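Local coordinates for protein ethanolamine kinase Pv091845 (Plasmodium vivax, PDB 2QG7) that probably phosphorylates ethanolamine with ATP, the first step of phosphatidylethanolamine synthesis, as a member of the choline/ethanolamine kinase family, at residues P233-N238 with S355-R360; Y50-S55 with E84-I89; Q133-I138 with E180-G185; A259-L264 with Q428-S433; K68-L73 with M95-K100. One frame throughout, in Å; residues are numbered along the deposited sequence.

Contact 1: residues P233-N238 with S355-R360; sequences PSFLWN and SCPMER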
# COMPACT_ATOMS: atom_id res chain seq x y z
N PRO D 233 4.33 -36.00 -0.40
CA PRO D 233 3.40 -34.88 -0.34
C PRO D 233 4.05 -33.49 -0.61
O PRO D 233 5.28 -33.36 -0.68
CB PRO D 233 2.86 -34.98 1.09
CG PRO D 233 4.16 -35.35 1.91
CD PRO D 233 5.03 -36.16 0.90
N SER D 234 3.17 -32.49 -0.79
CA SER D 234 3.54 -31.10 -0.93
C SER D 234 3.87 -30.53 0.45
O SER D 234 3.30 -30.95 1.47
CB SER D 234 2.38 -30.33 -1.58
OG SER D 234 2.64 -28.92 -1.65
N PHE D 235 4.80 -29.57 0.47
CA PHE D 235 5.22 -28.91 1.70
C PHE D 235 4.47 -27.57 1.89
O PHE D 235 4.68 -26.88 2.89
CB PHE D 235 6.72 -28.66 1.65
CG PHE D 235 7.56 -29.79 2.17
CD1 PHE D 235 8.54 -29.57 3.12
CD2 PHE D 235 7.39 -31.08 1.70
CE1 PHE D 235 9.33 -30.62 3.59
CE2 PHE D 235 8.16 -32.13 2.19
CZ PHE D 235 9.13 -31.89 3.12
N LEU D 236 3.62 -27.24 0.93
CA LEU D 236 2.98 -25.95 0.83
C LEU D 236 1.94 -25.69 1.92
O LEU D 236 1.97 -24.64 2.58
CB LEU D 236 2.36 -25.78 -0.57
CG LEU D 236 1.50 -24.60 -0.99
CD1 LEU D 236 2.16 -23.21 -0.70
CD2 LEU D 236 1.19 -24.76 -2.46
N TRP D 237 1.04 -26.65 2.09
CA TRP D 237 -0.08 -26.51 3.02
C TRP D 237 0.36 -26.65 4.46
O TRP D 237 -0.22 -26.05 5.34
CB TRP D 237 -1.18 -27.50 2.67
CG TRP D 237 -1.40 -27.54 1.23
CD1 TRP D 237 -1.04 -28.53 0.38
CD2 TRP D 237 -1.99 -26.51 0.42
NE1 TRP D 237 -1.39 -28.21 -0.91
CE2 TRP D 237 -1.96 -26.97 -0.92
CE3 TRP D 237 -2.53 -25.24 0.69
CZ2 TRP D 237 -2.47 -26.22 -1.97
CZ3 TRP D 237 -3.04 -24.51 -0.34
CH2 TRP D 237 -3.01 -25.00 -1.67
N ASN D 238 1.37 -27.47 4.69
CA ASN D 238 2.03 -27.55 5.98
C ASN D 238 2.63 -26.20 6.37
O ASN D 238 2.64 -25.86 7.55
CB ASN D 238 3.15 -28.59 5.91
CG ASN D 238 3.84 -28.81 7.26
OD1 ASN D 238 3.31 -29.52 8.14
ND2 ASN D 238 5.03 -28.22 7.42
N SER D 355 13.06 -23.28 -0.74
CA SER D 355 12.97 -24.43 -1.64
C SER D 355 12.59 -25.72 -0.96
O SER D 355 13.20 -26.15 0.02
CB SER D 355 14.26 -24.62 -2.41
OG SER D 355 14.46 -23.49 -3.23
N CYS D 356 11.53 -26.32 -1.50
CA CYS D 356 11.04 -27.59 -1.01
C CYS D 356 10.05 -28.12 -2.02
O CYS D 356 9.77 -27.46 -3.04
CB CYS D 356 10.38 -27.46 0.37
SG CYS D 356 9.10 -26.19 0.45
N PRO D 357 9.61 -29.37 -1.83
CA PRO D 357 8.66 -29.98 -2.76
C PRO D 357 7.25 -29.39 -2.66
O PRO D 357 6.62 -29.48 -1.65
CB PRO D 357 8.70 -31.45 -2.37
CG PRO D 357 9.96 -31.61 -1.48
CD PRO D 357 10.08 -30.32 -0.80
N MET D 358 6.78 -28.77 -3.73
CA MET D 358 5.43 -28.22 -3.77
C MET D 358 4.88 -28.48 -5.15
O MET D 358 5.63 -28.88 -6.03
CB MET D 358 5.48 -26.70 -3.54
CG MET D 358 5.84 -26.27 -2.15
SD MET D 358 5.65 -24.49 -1.85
CE MET D 358 6.19 -24.43 -0.14
N GLU D 359 3.60 -28.18 -5.34
CA GLU D 359 2.96 -28.12 -6.64
C GLU D 359 3.71 -27.18 -7.56
O GLU D 359 4.04 -26.07 -7.18
CB GLU D 359 1.52 -27.63 -6.47
CG GLU D 359 0.56 -28.61 -5.78
CD GLU D 359 0.53 -28.52 -4.27
OE1 GLU D 359 1.49 -27.95 -3.66
OE2 GLU D 359 -0.46 -29.01 -3.66
N ARG D 360 3.95 -27.63 -8.79
CA ARG D 360 4.67 -26.86 -9.78
C ARG D 360 3.92 -25.61 -10.14
O ARG D 360 4.53 -24.63 -10.61
CB ARG D 360 4.99 -27.70 -11.04
CG ARG D 360 3.78 -28.30 -11.76
CD ARG D 360 4.05 -28.55 -13.23
NE ARG D 360 2.84 -28.97 -13.98
CZ ARG D 360 2.79 -29.35 -15.27
NH1 ARG D 360 3.90 -29.40 -16.01
NH2 ARG D 360 1.61 -29.70 -15.82
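S234 and E359 meet where the loop entering helix 236-251 crosses strand 356-359, and the serine's capping bond to that helix is tied into the strand's far end. S234 OG accepts from L236 N and donates to E359 OE1, 2.5 Å away, reaching that oxygen from above the carboxylate plane. The other oxygen is taken as well: W237 NE1 lies 3.0 Å from E359 OE2, on its syn side, with the indole and carboxylate planes nearly perpendicular at 87°. Two donors thus fix the rotation of a buried carboxylate, which the bend at chi2 (87°) turns back toward the helix start. This strand comes just after the IDFEY sequence motif of choline/ethanolamine kinases, and it pairs with strand 290-293, which leads into the HxDxxxxN (Brenner) motif that begins at H294. On the backbone, F235 N gives a 2.8 Å hydrogen bond to P357 O. Beside it P357 CD sits over one face of the F235 ring, 3.9 Å from its centroid, a CH-pi contact, while C356 SG approaches the same ring obliquely and touches F235 CB. M358, extended beyond CG, crosses L236 at about a right angle, its SD 3.8 Å from L236 CB.

Contact 2: residues Y50-S55 with E84-I89; sequences YPITES and EKTLYI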
# COMPACT_ATOMS: atom_id res chain seq x y z
N TYR D 50 21.76 -4.01 21.67
CA TYR D 50 21.40 -4.45 20.26
C TYR D 50 22.59 -4.90 19.39
O TYR D 50 22.76 -6.11 19.17
CB TYR D 50 20.56 -3.39 19.51
CG TYR D 50 19.09 -3.72 19.43
CD1 TYR D 50 18.14 -3.00 20.16
CD2 TYR D 50 18.63 -4.78 18.63
CE1 TYR D 50 16.79 -3.31 20.11
CE2 TYR D 50 17.28 -5.10 18.56
CZ TYR D 50 16.37 -4.36 19.31
OH TYR D 50 15.03 -4.67 19.25
N PRO D 51 23.42 -3.96 18.88
CA PRO D 51 24.38 -4.42 17.87
C PRO D 51 25.66 -4.98 18.47
O PRO D 51 25.94 -4.78 19.67
CB PRO D 51 24.66 -3.16 17.07
CG PRO D 51 24.55 -2.03 18.08
CD PRO D 51 23.57 -2.51 19.16
N ILE D 52 26.42 -5.72 17.65
CA ILE D 52 27.79 -6.12 17.96
C ILE D 52 28.70 -4.91 17.70
O ILE D 52 28.56 -4.20 16.68
CB ILE D 52 28.25 -7.35 17.10
CG1 ILE D 52 27.35 -8.56 17.36
CG2 ILE D 52 29.70 -7.71 17.37
CD1 ILE D 52 27.27 -9.53 16.23
N THR D 53 29.65 -4.70 18.62
CA THR D 53 30.55 -3.55 18.59
C THR D 53 31.91 -3.93 18.06
O THR D 53 32.26 -5.10 18.07
CB THR D 53 30.67 -2.99 20.01
OG1 THR D 53 29.35 -2.56 20.41
CG2 THR D 53 31.63 -1.76 20.06
N GLU D 54 32.67 -2.94 17.59
CA GLU D 54 34.06 -3.11 17.22
C GLU D 54 34.94 -3.56 18.41
O GLU D 54 35.90 -4.34 18.23
CB GLU D 54 34.60 -1.81 16.64
CG GLU D 54 36.00 -1.93 16.04
CD GLU D 54 36.61 -0.60 15.62
OE1 GLU D 54 37.86 -0.55 15.51
OE2 GLU D 54 35.85 0.39 15.38
N SER D 55 34.61 -3.08 19.61
CA SER D 55 35.29 -3.49 20.84
C SER D 55 34.86 -4.88 21.32
O SER D 55 35.62 -5.55 22.02
CB SER D 55 35.07 -2.46 21.95
OG SER D 55 35.79 -1.24 21.68
N GLU D 84 29.55 -0.89 9.32
CA GLU D 84 30.13 -1.67 8.22
C GLU D 84 31.52 -2.22 8.55
O GLU D 84 31.90 -3.26 8.04
CB GLU D 84 30.20 -0.80 6.97
CG GLU D 84 30.17 -1.57 5.66
CD GLU D 84 29.77 -0.69 4.45
OE1 GLU D 84 30.53 -0.65 3.44
OE2 GLU D 84 28.68 -0.04 4.52
N LYS D 85 32.27 -1.50 9.39
CA LYS D 85 33.64 -1.88 9.74
C LYS D 85 33.68 -3.05 10.73
O LYS D 85 34.58 -3.93 10.68
CB LYS D 85 34.37 -0.67 10.33
CG LYS D 85 35.82 -0.96 10.71
CD LYS D 85 36.44 0.22 11.42
CE LYS D 85 37.82 -0.22 11.99
NZ LYS D 85 38.59 1.04 12.47
N THR D 86 32.71 -3.04 11.66
CA THR D 86 32.51 -4.14 12.60
C THR D 86 32.10 -5.44 11.86
O THR D 86 32.57 -6.53 12.20
CB THR D 86 31.50 -3.76 13.73
OG1 THR D 86 31.85 -2.49 14.28
CG2 THR D 86 31.54 -4.80 14.86
N LEU D 87 31.24 -5.30 10.85
CA LEU D 87 30.82 -6.40 9.97
C LEU D 87 32.01 -7.10 9.30
O LEU D 87 32.18 -8.32 9.44
CB LEU D 87 29.86 -5.87 8.90
CG LEU D 87 29.52 -6.80 7.74
CD1 LEU D 87 28.67 -8.00 8.23
CD2 LEU D 87 28.78 -6.02 6.68
N TYR D 88 32.83 -6.28 8.62
CA TYR D 88 34.03 -6.72 7.93
C TYR D 88 35.05 -7.39 8.84
O TYR D 88 35.76 -8.29 8.40
CB TYR D 88 34.68 -5.56 7.17
CG TYR D 88 33.83 -4.92 6.10
CD1 TYR D 88 34.07 -3.62 5.67
CD2 TYR D 88 32.78 -5.62 5.49
CE1 TYR D 88 33.27 -3.02 4.66
CE2 TYR D 88 31.98 -5.03 4.49
CZ TYR D 88 32.24 -3.74 4.09
OH TYR D 88 31.45 -3.17 3.12
N ILE D 89 35.15 -6.92 10.09
CA ILE D 89 36.02 -7.57 11.08
C ILE D 89 35.46 -8.97 11.42
O ILE D 89 36.21 -9.95 11.51
CB ILE D 89 36.16 -6.72 12.37
CG1 ILE D 89 36.86 -5.39 12.09
CG2 ILE D 89 36.89 -7.49 13.48
CD1 ILE D 89 36.60 -4.31 13.13
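The carboxylate of E54 reaches K85 across the contact, with both CE and NZ of the lysine close to OE1; the E54 OE1 to K85 NZ separation is 3.5 Å, a long salt bridge near the surface. The other flat group, the Y88 ring, belongs to the far side of the helix: E84 O stands over one of its faces, offset toward the rim, and the ring's hydroxyl gives a weak bond to E84 OE1 besides its hydrogen bond with I115 N of strand 112-116. E54 reaches K85 because CG is anti to the backbone N (chi1 -172°) and the chain stays extended beyond it, and the two side chains cross at a slant. On the way its CG touches the tip of I89, 3.8 Å from CD1. T86 fills the inner part. Its methyl CG2, anti to the backbone N, pushes against two backbone carbonyls, 3.3 Å from T53 O and 3.5 Å from I52 O. E54 N lies 3.4 Å from T86 OG1, but the angle is too poor for a hydrogen bond. I52 itself is held by backbone bonds to V80 and E82. The arrangement is an extended, irregular N-terminal loop laid along the first turns of helix 84-98, whose other side meets strand 112-116 at the edge of the five-stranded antiparallel sheet of this kinase fold.

Contact 3: residues Q133-I138 with E180-G185; sequences QAKYLI and EEFMDG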
# COMPACT_ATOMS: atom_id res chain seq x y z
N GLN D 133 43.35 -14.13 -6.64
CA GLN D 133 42.30 -13.58 -7.53
C GLN D 133 41.04 -14.47 -7.58
O GLN D 133 40.55 -14.85 -8.67
CB GLN D 133 42.87 -13.30 -8.93
CG GLN D 133 42.04 -12.31 -9.76
CD GLN D 133 42.47 -10.86 -9.58
OE1 GLN D 133 42.74 -10.40 -8.46
NE2 GLN D 133 42.53 -10.13 -10.69
N ALA D 134 40.53 -14.81 -6.38
CA ALA D 134 39.40 -15.73 -6.24
C ALA D 134 38.37 -15.15 -5.27
O ALA D 134 38.73 -14.58 -4.22
CB ALA D 134 39.88 -17.10 -5.75
N LYS D 135 37.09 -15.29 -5.63
CA LYS D 135 36.01 -14.65 -4.89
C LYS D 135 35.11 -15.63 -4.16
O LYS D 135 34.71 -16.67 -4.72
CB LYS D 135 35.23 -13.71 -5.80
CG LYS D 135 36.17 -12.73 -6.58
CD LYS D 135 35.28 -11.74 -7.38
CE LYS D 135 36.24 -10.79 -8.20
NZ LYS D 135 35.31 -9.63 -8.83
N TYR D 136 34.82 -15.31 -2.90
CA TYR D 136 33.88 -16.07 -2.05
C TYR D 136 32.74 -15.16 -1.63
O TYR D 136 32.75 -13.97 -1.93
CB TYR D 136 34.59 -16.67 -0.83
CG TYR D 136 35.82 -17.51 -1.18
CD1 TYR D 136 37.10 -16.94 -1.25
CD2 TYR D 136 35.69 -18.88 -1.47
CE1 TYR D 136 38.21 -17.72 -1.60
CE2 TYR D 136 36.80 -19.65 -1.81
CZ TYR D 136 38.04 -19.07 -1.87
OH TYR D 136 39.13 -19.85 -2.20
N LEU D 137 31.75 -15.74 -0.96
CA LEU D 137 30.57 -14.99 -0.51
C LEU D 137 30.24 -15.42 0.92
O LEU D 137 30.20 -16.64 1.22
CB LEU D 137 29.38 -15.26 -1.45
CG LEU D 137 28.08 -14.47 -1.28
CD1 LEU D 137 28.30 -13.01 -1.65
CD2 LEU D 137 26.96 -15.06 -2.16
N ILE D 138 30.03 -14.44 1.80
CA ILE D 138 29.60 -14.76 3.14
C ILE D 138 28.13 -14.40 3.28
O ILE D 138 27.72 -13.28 2.95
CB ILE D 138 30.44 -14.08 4.24
CG1 ILE D 138 31.92 -14.47 4.11
CG2 ILE D 138 29.93 -14.47 5.63
CD1 ILE D 138 32.83 -13.76 5.09
N GLU D 180 29.98 -19.47 0.77
CA GLU D 180 29.54 -20.04 -0.49
C GLU D 180 30.27 -19.41 -1.67
O GLU D 180 30.92 -18.37 -1.54
CB GLU D 180 28.00 -19.95 -0.63
CG GLU D 180 27.46 -18.53 -0.70
CD GLU D 180 25.93 -18.42 -0.67
OE1 GLU D 180 25.27 -19.05 0.18
OE2 GLU D 180 25.38 -17.65 -1.49
N GLU D 181 30.14 -20.08 -2.81
CA GLU D 181 30.80 -19.72 -4.06
C GLU D 181 30.19 -18.47 -4.61
O GLU D 181 28.96 -18.37 -4.73
CB GLU D 181 30.62 -20.87 -5.06
CG GLU D 181 31.55 -20.84 -6.25
CD GLU D 181 31.28 -21.97 -7.26
OE1 GLU D 181 31.18 -21.65 -8.47
OE2 GLU D 181 31.19 -23.17 -6.86
N PHE D 182 31.05 -17.52 -4.95
CA PHE D 182 30.60 -16.29 -5.57
C PHE D 182 30.25 -16.55 -7.02
O PHE D 182 30.96 -17.27 -7.75
CB PHE D 182 31.68 -15.21 -5.47
CG PHE D 182 31.33 -13.93 -6.17
CD1 PHE D 182 30.48 -13.00 -5.57
CD2 PHE D 182 31.87 -13.64 -7.42
CE1 PHE D 182 30.15 -11.79 -6.23
CE2 PHE D 182 31.57 -12.45 -8.08
CZ PHE D 182 30.70 -11.52 -7.49
N MET D 183 29.12 -15.97 -7.44
CA MET D 183 28.73 -15.99 -8.83
C MET D 183 28.56 -14.55 -9.34
O MET D 183 27.82 -13.76 -8.76
CB MET D 183 27.44 -16.79 -8.98
CG MET D 183 27.00 -17.03 -10.44
SD MET D 183 25.31 -17.73 -10.55
CE MET D 183 24.36 -16.46 -9.69
N ASP D 184 29.24 -14.23 -10.42
CA ASP D 184 29.11 -12.91 -11.06
C ASP D 184 27.78 -12.79 -11.81
O ASP D 184 27.15 -13.80 -12.15
CB ASP D 184 30.28 -12.71 -12.03
CG ASP D 184 31.00 -11.38 -11.81
OD1 ASP D 184 30.31 -10.32 -11.73
OD2 ASP D 184 32.26 -11.41 -11.74
N GLY D 185 27.35 -11.55 -12.06
CA GLY D 185 26.10 -11.26 -12.75
C GLY D 185 25.26 -10.22 -12.02
O GLY D 185 25.61 -9.78 -10.93
O HOH W 1 34.00 -18.96 -4.91
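L137 and E180 form the tight part, an antiparallel hydrogen-bonded pair: E180 N reaches L137 O at 2.9 Å and almost straight (174°), while L137 N returns to E180 O at 2.8 Å through a more bent bond (134°). Their side chains run side by side on one face of the sheet, L137 CD2 only 3.1 Å from E180 OE2. That carboxylate is gripped by two arginines, R139 at OE2 and R178 at OE1. Beyond the Y136-E181 non-hydrogen-bonded pair regular pairing ends. F182 CB still rests 3.4 Å from K135 O, and the lysine's CB and CD run alongside the phenyl ring, which meets L137 CD1 at its edge. Farther out the contact is loose: K135 NZ and D184 OD2 stay 4.6 Å apart, beyond a salt bridge, at the exposed end. Strand 136-141 lies between 122-128 and 177-181 in the five-stranded sheet, and helix 84-98 packs on I138 through C91, V94 and M95, on the face opposite to that carrying L137 and E180.

Contact 4: residues A259-L264 with Q428-S433; sequences AKANIL and QGMHSS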
# COMPACT_ATOMS: atom_id res chain seq x y z
N ALA D 259 0.92 -2.27 20.75
CA ALA D 259 1.71 -3.44 20.38
C ALA D 259 1.62 -3.79 18.89
O ALA D 259 0.61 -3.51 18.21
CB ALA D 259 1.30 -4.63 21.23
N LYS D 260 2.69 -4.41 18.40
CA LYS D 260 2.77 -4.88 17.00
C LYS D 260 1.68 -5.86 16.59
O LYS D 260 1.24 -5.82 15.46
CB LYS D 260 4.11 -5.54 16.74
CG LYS D 260 5.26 -4.58 16.77
CD LYS D 260 6.53 -5.39 16.54
CE LYS D 260 7.76 -4.63 16.96
NZ LYS D 260 7.86 -4.68 18.46
N ALA D 261 1.23 -6.69 17.52
CA ALA D 261 0.20 -7.70 17.26
C ALA D 261 -1.24 -7.20 17.11
O ALA D 261 -2.13 -8.00 16.84
CB ALA D 261 0.27 -8.76 18.33
N ASN D 262 -1.48 -5.89 17.25
CA ASN D 262 -2.83 -5.32 17.15
C ASN D 262 -3.44 -5.39 15.76
O ASN D 262 -4.66 -5.36 15.62
CB ASN D 262 -2.86 -3.86 17.65
CG ASN D 262 -2.86 -3.75 19.16
OD1 ASN D 262 -3.61 -4.42 19.85
ND2 ASN D 262 -2.02 -2.89 19.68
N ILE D 263 -2.59 -5.47 14.74
CA ILE D 263 -3.01 -5.69 13.33
C ILE D 263 -3.68 -7.06 13.13
O ILE D 263 -4.57 -7.21 12.29
CB ILE D 263 -1.82 -5.47 12.33
CG1 ILE D 263 -2.31 -5.43 10.87
CG2 ILE D 263 -0.68 -6.52 12.54
CD1 ILE D 263 -3.54 -4.47 10.65
N LEU D 264 -3.28 -8.04 13.92
CA LEU D 264 -3.82 -9.37 13.79
C LEU D 264 -5.26 -9.45 14.25
O LEU D 264 -6.04 -10.27 13.75
CB LEU D 264 -2.97 -10.37 14.61
CG LEU D 264 -1.46 -10.43 14.36
CD1 LEU D 264 -0.92 -11.58 15.14
CD2 LEU D 264 -1.08 -10.54 12.87
N GLN D 428 6.82 -11.95 10.41
CA GLN D 428 8.06 -11.19 10.44
C GLN D 428 7.90 -9.83 11.11
O GLN D 428 8.83 -9.34 11.76
CB GLN D 428 8.60 -11.03 9.02
CG GLN D 428 8.88 -12.35 8.35
CD GLN D 428 10.18 -12.98 8.80
OE1 GLN D 428 11.19 -12.85 8.12
NE2 GLN D 428 10.16 -13.67 9.94
N GLY D 429 6.73 -9.20 10.89
CA GLY D 429 6.40 -7.94 11.51
C GLY D 429 6.19 -8.00 13.02
O GLY D 429 6.22 -6.97 13.68
N MET D 430 5.95 -9.19 13.57
CA MET D 430 5.85 -9.37 15.03
C MET D 430 7.21 -9.29 15.72
O MET D 430 7.32 -8.79 16.85
CB MET D 430 5.19 -10.71 15.40
CG MET D 430 3.79 -10.92 14.86
SD MET D 430 2.50 -9.71 15.30
CE MET D 430 2.54 -8.54 13.94
N HIS D 431 8.24 -9.78 15.02
CA HIS D 431 9.61 -9.85 15.57
C HIS D 431 10.51 -9.10 14.61
O HIS D 431 11.38 -9.69 13.95
CB HIS D 431 10.06 -11.32 15.73
CG HIS D 431 9.06 -12.19 16.44
ND1 HIS D 431 8.89 -12.16 17.81
CD2 HIS D 431 8.17 -13.10 15.96
CE1 HIS D 431 7.94 -13.03 18.14
NE2 HIS D 431 7.49 -13.60 17.04
N SER D 432 10.27 -7.79 14.55
CA SER D 432 10.80 -6.96 13.46
C SER D 432 12.18 -6.32 13.71
O SER D 432 12.40 -5.56 14.71
CB SER D 432 9.77 -5.89 13.04
OG SER D 432 9.66 -4.88 14.06
N SER D 433 13.09 -6.63 12.78
CA SER D 433 14.45 -6.08 12.74
C SER D 433 14.96 -6.04 11.29
O SER D 433 14.22 -5.66 10.35
CB SER D 433 15.38 -6.93 13.63
OG SER D 433 15.15 -8.36 13.40
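M430 reaches from the last turn of helix 413-430 into the turn A259-N262 and the short helix after it. Its CB lies over a face of the neighbouring H431 ring. Beyond CG the chain bends twice, at chi2 (-58°) and chi3 (93°), and this folds the thioether inward. SD then meets A261 CA at 3.6 Å, with A261 CB and L264 CD1 each 3.9 Å from the same sulfur. The methyl CE ends against K260 O at 3.4 Å and touches I263 CG2 at 4.1 Å, the isoleucine and methionine crossing at about a right angle. L264 goes on to pack on helix 236-251, and I263 on helix 438-448. The outer half belongs to K260: its CD lies 3.3 Å from G429 O and 3.5 Å from M430 O, and CE is 3.5 Å from S432 OG. K260 also packs on P452 of the second subunit, and I263 on T447 of that chain, placing the contact beside the dimer interface. With no hydrogen bond across the two segments, cohesion comes from a buried sulfur among aliphatic groups; the K260 ammonium runs on past the two carbonyls, bonding to neither, and the helix end could at most stabilise its charge weakly.

Contact 5: residues K68-L73 with M95-K100; sequences KAKELL and MLHYGK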
# COMPACT_ATOMS: atom_id res chain seq x y z
N LYS D 68 41.15 -16.81 19.51
CA LYS D 68 40.26 -15.69 19.87
C LYS D 68 39.18 -15.39 18.86
O LYS D 68 38.07 -14.99 19.24
CB LYS D 68 41.05 -14.40 20.17
CG LYS D 68 41.76 -14.38 21.52
CD LYS D 68 40.77 -14.35 22.66
CE LYS D 68 41.47 -14.68 23.98
NZ LYS D 68 40.58 -14.16 25.13
N ALA D 69 39.50 -15.56 17.57
CA ALA D 69 38.52 -15.38 16.49
C ALA D 69 37.48 -16.48 16.56
O ALA D 69 36.29 -16.24 16.32
CB ALA D 69 39.20 -15.39 15.16
N LYS D 70 37.94 -17.67 16.93
CA LYS D 70 37.09 -18.83 17.17
C LYS D 70 36.02 -18.54 18.22
O LYS D 70 34.83 -18.65 17.91
CB LYS D 70 37.92 -20.05 17.54
CG LYS D 70 37.13 -21.36 17.65
CD LYS D 70 37.99 -22.48 18.22
CE LYS D 70 38.91 -23.10 17.12
NZ LYS D 70 39.82 -24.20 17.63
N GLU D 71 36.42 -18.16 19.44
CA GLU D 71 35.45 -17.87 20.52
C GLU D 71 34.62 -16.57 20.37
O GLU D 71 33.53 -16.45 20.95
CB GLU D 71 36.08 -17.98 21.93
CG GLU D 71 37.38 -17.20 22.12
CD GLU D 71 38.09 -17.51 23.44
OE1 GLU D 71 39.22 -18.08 23.36
OE2 GLU D 71 37.53 -17.19 24.54
N LEU D 72 35.13 -15.62 19.59
CA LEU D 72 34.36 -14.39 19.27
C LEU D 72 33.25 -14.65 18.26
O LEU D 72 32.21 -14.01 18.31
CB LEU D 72 35.27 -13.24 18.78
CG LEU D 72 36.29 -12.62 19.77
CD1 LEU D 72 37.25 -11.64 19.06
CD2 LEU D 72 35.60 -11.99 20.99
N LEU D 73 33.49 -15.60 17.35
CA LEU D 73 32.48 -16.02 16.36
C LEU D 73 31.34 -16.78 17.01
O LEU D 73 30.21 -16.71 16.53
CB LEU D 73 33.10 -16.88 15.26
CG LEU D 73 33.89 -16.14 14.18
CD1 LEU D 73 34.71 -17.14 13.36
CD2 LEU D 73 33.00 -15.34 13.29
N MET D 95 36.44 -15.93 7.74
CA MET D 95 37.46 -16.43 6.83
C MET D 95 38.67 -17.07 7.52
O MET D 95 39.35 -17.93 6.96
CB MET D 95 37.93 -15.30 5.87
CG MET D 95 36.86 -14.81 4.85
SD MET D 95 35.90 -16.10 3.97
CE MET D 95 37.18 -17.06 3.06
N LEU D 96 38.96 -16.62 8.73
CA LEU D 96 40.12 -17.11 9.45
C LEU D 96 39.86 -18.49 10.08
O LEU D 96 40.74 -19.35 10.06
CB LEU D 96 40.57 -16.09 10.51
CG LEU D 96 41.77 -16.37 11.45
CD1 LEU D 96 43.12 -16.47 10.71
CD2 LEU D 96 41.81 -15.31 12.52
N HIS D 97 38.67 -18.68 10.64
CA HIS D 97 38.31 -19.91 11.34
C HIS D 97 37.53 -20.85 10.42
O HIS D 97 37.98 -21.97 10.13
CB HIS D 97 37.50 -19.58 12.61
CG HIS D 97 37.04 -20.79 13.37
ND1 HIS D 97 35.74 -20.96 13.79
CD2 HIS D 97 37.71 -21.90 13.76
CE1 HIS D 97 35.62 -22.11 14.42
NE2 HIS D 97 36.80 -22.71 14.42
N TYR D 98 36.36 -20.40 9.97
CA TYR D 98 35.46 -21.24 9.17
C TYR D 98 36.03 -21.55 7.77
O TYR D 98 36.01 -22.71 7.32
CB TYR D 98 34.06 -20.60 9.09
CG TYR D 98 33.30 -20.66 10.39
CD1 TYR D 98 32.73 -19.50 10.94
CD2 TYR D 98 33.13 -21.89 11.09
CE1 TYR D 98 32.01 -19.54 12.16
CE2 TYR D 98 32.41 -21.95 12.30
CZ TYR D 98 31.86 -20.77 12.84
OH TYR D 98 31.15 -20.81 14.03
N GLY D 99 36.53 -20.51 7.11
CA GLY D 99 37.10 -20.61 5.78
C GLY D 99 38.61 -20.68 5.79
O GLY D 99 39.28 -20.03 4.99
N LYS D 100 39.14 -21.50 6.69
CA LYS D 100 40.59 -21.65 6.89
C LYS D 100 41.26 -22.39 5.73
O LYS D 100 42.38 -22.06 5.34
CB LYS D 100 40.88 -22.34 8.22
CG LYS D 100 40.08 -23.62 8.42
CD LYS D 100 40.58 -24.41 9.61
CE LYS D 100 40.00 -25.84 9.59
NZ LYS D 100 40.40 -26.63 10.81
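K70 and H97 both carry CG anti to the backbone N (chi1 -173° and 177°), which swings the lysine chain and the imidazole out from their helices until they overlap. K70 CG comes down over one face of the H97 ring, 3.8 Å from its centroid, a CH-pi contact. The bend at chi3 then carries the chain across the ring's NE2 side, where K70 CE approaches H97 NE2 to 3.4 Å. The ammonium stays farther off, K70 NZ 4.7 Å from H97 NE2, and so near a positive charge the imidazole would probably be harder to protonate. L73, nearly one turn on from K70, puts CD1 near the plane of the histidine ring, at its edge, and 3.8 Å from H97 CB; the same methyl meets Y98 CE1, also at 3.8 Å. A69 CB, next to K70 in sequence, touches L96 CD2 at 3.7 Å. The Y98 ring has H97 ND1 over one face, offset toward its rim, and stacks with F174 of the outermost strand 170-174. Y90, further back on helix 84-98, gives a hydrogen bond with L73 O. This is helix-helix packing with an apolar part (A69, L73, L96, the Y98 ring) and a lysine-on-histidine rim, helix 65-75 resting on the C-terminal end of helix 84-98, which widens into a pi-type turn at 95-98, beside the five-stranded sheet of the kinase-like fold.

Contacts 2 and 5 bind the two ends of helix 84-98 to the N-terminal region, their centres 15 Å apart. Contact 5 also touches contact 3: I138 CD1 of the sheet lies 4.0 Å from M95 SD, so the helix packs directly on the sheet there. Contacts 1 and 4 belong to the helical part, 26 Å apart between centres, and are joined by helix 413-430, whose early residues F413 and C416 cover contact 1 and whose last turn makes contact 4. Contacts 1 and 3 lie on opposite sides of the chain's centre, about 12 Å apart at the nearest atoms; by family resemblance the catalytic cleft probably runs between these two parts.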